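Local coordinates for HicA3 Toxin (Yersinia pestis, PDB 4P78), which serves as the toxin of a bacterial toxin-antitoxin pair, is held in complex with the antitoxin HicB3, and probably acts by cleaving RNA, as other HicA toxins do, at residues 5-10 against 29-34. Numbering follows the deposited sequence.
Sequences ELIKRL and VTLCKP
Ile7 and Leu10, one helical turn apart, face Val29 and Leu31, alternate residues of a strand; the axes of 5-10 and 29-33 run nearly parallel, 12° apart. The side chain of Ile7 bridges both strand residues. Its CB branches into CG2, which lies anti to the backbone N and comes within 4.4 Å of CD2 of Leu31, and CG1, which starts beside that N (chi1 -68°). From CG1 the chain runs on fully extended, and its terminal CD1 meets CG1 of Val29 at 4.1 Å, the two side chains crossing at about a right angle. CD1 of Leu31 meets CD1 of Leu10 at 4.2 Å, while its CD2 sits between the two helix residues, close to both CB of Leu10 and CG2 of Ile7. Thr30, on the other face of the strand, packs on Val44 of the HicB3 antitoxin.

This is helix-on-sheet packing in the small alpha-beta-beta-beta-alpha HicA domain, with helix 3-12 against the central strand 27-33 of its antiparallel sheet. Leu42 of strand 36-44 touches both Leu10 and Leu31, and Ile17 of strand 16-22 touches Ile7. On the helix itself, NE and NH2 of Arg9 grip Glu5 OE2 side-on, the NH2 bond measuring 2.8 Å. Across the interface, by contrast, the contacts join aliphatic carbons, so helix and strand are held here by dispersion and by the exclusion of water.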
ATOM      1  N   GLU C   5     -21.483  -4.324 -17.961  1.00 27.22           N
ATOM      2  CA  GLU C   5     -21.093  -5.425 -18.834  1.00 30.24           C
ATOM      3  C   GLU C   5     -20.463  -6.589 -18.041  1.00 31.04           C
ATOM      4  O   GLU C   5     -20.688  -7.759 -18.370  1.00 33.17           O
ATOM      5  CB  GLU C   5     -20.123  -4.957 -19.916  1.00 28.54           C
ATOM      6  CG  GLU C   5     -19.847  -6.046 -20.944  1.00 35.53           C
ATOM      7  CD  GLU C   5     -18.772  -5.673 -21.941  1.00 43.22           C
ATOM      8  OE1 GLU C   5     -18.569  -4.462 -22.182  1.00 44.64           O
ATOM      9  OE2 GLU C   5     -18.130  -6.598 -22.487  1.00 47.53           O
ATOM     10  N   LEU C   6     -19.695  -6.274 -16.998  1.00 27.44           N
ATOM     11  CA  LEU C   6     -19.098  -7.314 -16.151  1.00 26.13           C
ATOM     12  C   LEU C   6     -20.181  -8.138 -15.453  1.00 24.86           C
ATOM     13  O   LEU C   6     -20.122  -9.364 -15.434  1.00 22.83           O
ATOM     14  CB  LEU C   6     -18.147  -6.696 -15.108  1.00 25.20           C
ATOM     15  CG  LEU C   6     -17.609  -7.663 -14.037  1.00 27.43           C
ATOM     16  CD1 LEU C   6     -16.999  -8.902 -14.676  1.00 20.66           C
ATOM     17  CD2 LEU C   6     -16.582  -6.959 -13.128  1.00 25.37           C
ATOM     18  N   ILE C   7     -21.167  -7.452 -14.885  1.00 24.40           N
ATOM     19  CA  ILE C   7     -22.314  -8.104 -14.248  1.00 28.05           C
ATOM     20  C   ILE C   7     -23.052  -9.036 -15.226  1.00 28.16           C
ATOM     21  O   ILE C   7     -23.403 -10.170 -14.883  1.00 26.16           O
ATOM     22  CB  ILE C   7     -23.298  -7.052 -13.669  1.00 29.81           C
ATOM     23  CG1 ILE C   7     -22.654  -6.307 -12.491  1.00 25.60           C
ATOM     24  CG2 ILE C   7     -24.622  -7.698 -13.259  1.00 29.82           C
ATOM     25  CD1 ILE C   7     -23.555  -5.263 -11.856  1.00 28.53           C
ATOM     26  N   LYS C   8     -23.262  -8.580 -16.456  1.00 27.75           N
ATOM     27  CA  LYS C   8     -23.923  -9.443 -17.438  1.00 28.52           C
ATOM     28  C   LYS C   8     -23.027 -10.619 -17.861  1.00 27.88           C
ATOM     29  O   LYS C   8     -23.522 -11.715 -18.089  1.00 26.14           O
ATOM     30  CB  LYS C   8     -24.389  -8.610 -18.631  1.00 34.67           C
ATOM     31  CG  LYS C   8     -25.447  -7.562 -18.205  1.00 39.64           C
ATOM     32  CD  LYS C   8     -25.438  -6.289 -19.063  1.00 42.60           C
ATOM     33  CE  LYS C   8     -26.205  -5.160 -18.370  1.00 46.76           C
ATOM     34  NZ  LYS C   8     -25.866  -3.804 -18.914  1.00 50.71           N
ATOM     35  N   ARG C   9     -21.708 -10.429 -17.887  1.00 27.68           N
ATOM     36  CA  ARG C   9     -20.822 -11.571 -18.110  1.00 25.20           C
ATOM     37  C   ARG C   9     -20.868 -12.555 -16.940  1.00 25.34           C
ATOM     38  O   ARG C   9     -20.759 -13.770 -17.138  1.00 25.69           O
ATOM     39  CB  ARG C   9     -19.391 -11.105 -18.366  1.00 29.04           C
ATOM     40  CG  ARG C   9     -19.217 -10.490 -19.746  1.00 27.78           C
ATOM     41  CD  ARG C   9     -17.859  -9.853 -19.906  1.00 35.28           C
ATOM     42  NE  ARG C   9     -17.738  -9.174 -21.191  1.00 37.46           N
ATOM     43  CZ  ARG C   9     -17.414  -9.787 -22.320  1.00 39.49           C
ATOM     44  NH1 ARG C   9     -17.174 -11.094 -22.317  1.00 43.28           N
ATOM     45  NH2 ARG C   9     -17.329  -9.099 -23.449  1.00 38.68           N
ATOM     46  N   LEU C  10     -21.055 -12.044 -15.726  1.00 23.48           N
ATOM     47  CA  LEU C  10     -21.185 -12.911 -14.552  1.00 24.52           C
ATOM     48  C   LEU C  10     -22.512 -13.689 -14.590  1.00 27.67           C
ATOM     49  O   LEU C  10     -22.575 -14.861 -14.200  1.00 24.51           O
ATOM     50  CB  LEU C  10     -21.066 -12.091 -13.262  1.00 24.48           C
ATOM     51  CG  LEU C  10     -19.639 -11.626 -12.911  1.00 29.07           C
ATOM     52  CD1 LEU C  10     -19.631 -10.500 -11.895  1.00 22.43           C
ATOM     53  CD2 LEU C  10     -18.839 -12.798 -12.368  1.00 27.93           C
ATOM     54  N   VAL C  29     -22.281  -3.995  -5.578  1.00 23.65           N
ATOM     55  CA  VAL C  29     -23.267  -5.000  -5.949  1.00 23.77           C
ATOM     56  C   VAL C  29     -22.722  -6.365  -5.489  1.00 24.45           C
ATOM     57  O   VAL C  29     -21.561  -6.684  -5.743  1.00 22.35           O
ATOM     58  CB  VAL C  29     -23.558  -4.963  -7.470  1.00 25.02           C
ATOM     59  CG1 VAL C  29     -24.438  -6.133  -7.914  1.00 22.05           C
ATOM     60  CG2 VAL C  29     -24.228  -3.639  -7.852  1.00 26.88           C
ATOM     61  N   THR C  30     -23.532  -7.129  -4.758  1.00 21.27           N
ATOM     62  CA  THR C  30     -23.179  -8.511  -4.429  1.00 22.02           C
ATOM     63  C   THR C  30     -23.887  -9.497  -5.365  1.00 23.40           C
ATOM     64  O   THR C  30     -25.021  -9.266  -5.813  1.00 22.88           O
ATOM     65  CB  THR C  30     -23.508  -8.886  -2.956  1.00 21.44           C
ATOM     66  OG1 THR C  30     -24.922  -8.844  -2.710  1.00 24.46           O
ATOM     67  CG2 THR C  30     -22.769  -7.973  -1.984  1.00 21.89           C
ATOM     68  N   LEU C  31     -23.201 -10.582  -5.686  1.00 22.88           N
ATOM     69  CA  LEU C  31     -23.799 -11.622  -6.518  1.00 24.44           C
ATOM     70  C   LEU C  31     -23.614 -12.960  -5.850  1.00 26.08           C
ATOM     71  O   LEU C  31     -22.698 -13.136  -5.048  1.00 25.34           O
ATOM     72  CB  LEU C  31     -23.181 -11.655  -7.912  1.00 21.72           C
ATOM     73  CG  LEU C  31     -23.282 -10.361  -8.729  1.00 24.47           C
ATOM     74  CD1 LEU C  31     -21.999  -9.496  -8.588  1.00 22.45           C
ATOM     75  CD2 LEU C  31     -23.585 -10.708 -10.183  1.00 21.55           C
ATOM     76  N   CYS C  32     -24.485 -13.898  -6.196  1.00 24.67           N
ATOM     77  CA  CYS C  32     -24.392 -15.261  -5.713  1.00 26.50           C
ATOM     78  C   CYS C  32     -24.695 -16.207  -6.863  1.00 30.27           C
ATOM     79  O   CYS C  32     -25.201 -15.793  -7.904  1.00 28.60           O
ATOM     80  CB  CYS C  32     -25.363 -15.497  -4.560  1.00 27.27           C
ATOM     81  SG  CYS C  32     -27.086 -15.190  -4.999  1.00 37.78           S
ATOM     82  N   LYS C  33     -24.392 -17.482  -6.673  1.00 32.77           N
ATOM     83  CA  LYS C  33     -24.607 -18.474  -7.712  1.00 30.53           C
ATOM     84  C   LYS C  33     -25.232 -19.703  -7.077  1.00 33.43           C
ATOM     85  O   LYS C  33     -24.693 -20.240  -6.111  1.00 33.53           O
ATOM     86  CB  LYS C  33     -23.287 -18.819  -8.417  1.00 31.96           C
ATOM     87  CG  LYS C  33     -23.420 -19.822  -9.555  1.00 34.47           C
ATOM     88  CD  LYS C  33     -22.107 -19.988 -10.324  1.00 33.44           C
ATOM     89  CE  LYS C  33     -22.295 -20.917 -11.515  1.00 36.03           C
ATOM     90  NZ  LYS C  33     -21.066 -21.019 -12.359  1.00 41.14           N
ATOM     91  N   PRO C  34     -26.387 -20.140  -7.611  1.00 37.88           N
ATOM     92  CA  PRO C  34     -27.160 -21.250  -7.039  1.00 36.11           C
ATOM     93  C   PRO C  34     -26.311 -22.505  -6.899  1.00 36.29           C
ATOM     94  O   PRO C  34     -25.600 -22.856  -7.839  1.00 34.28           O
ATOM     95  CB  PRO C  34     -28.289 -21.456  -8.057  1.00 38.74           C
ATOM     96  CG  PRO C  34     -28.404 -20.161  -8.761  1.00 35.09           C
ATOM     97  CD  PRO C  34     -27.013 -19.614  -8.838  1.00 31.94           C
TER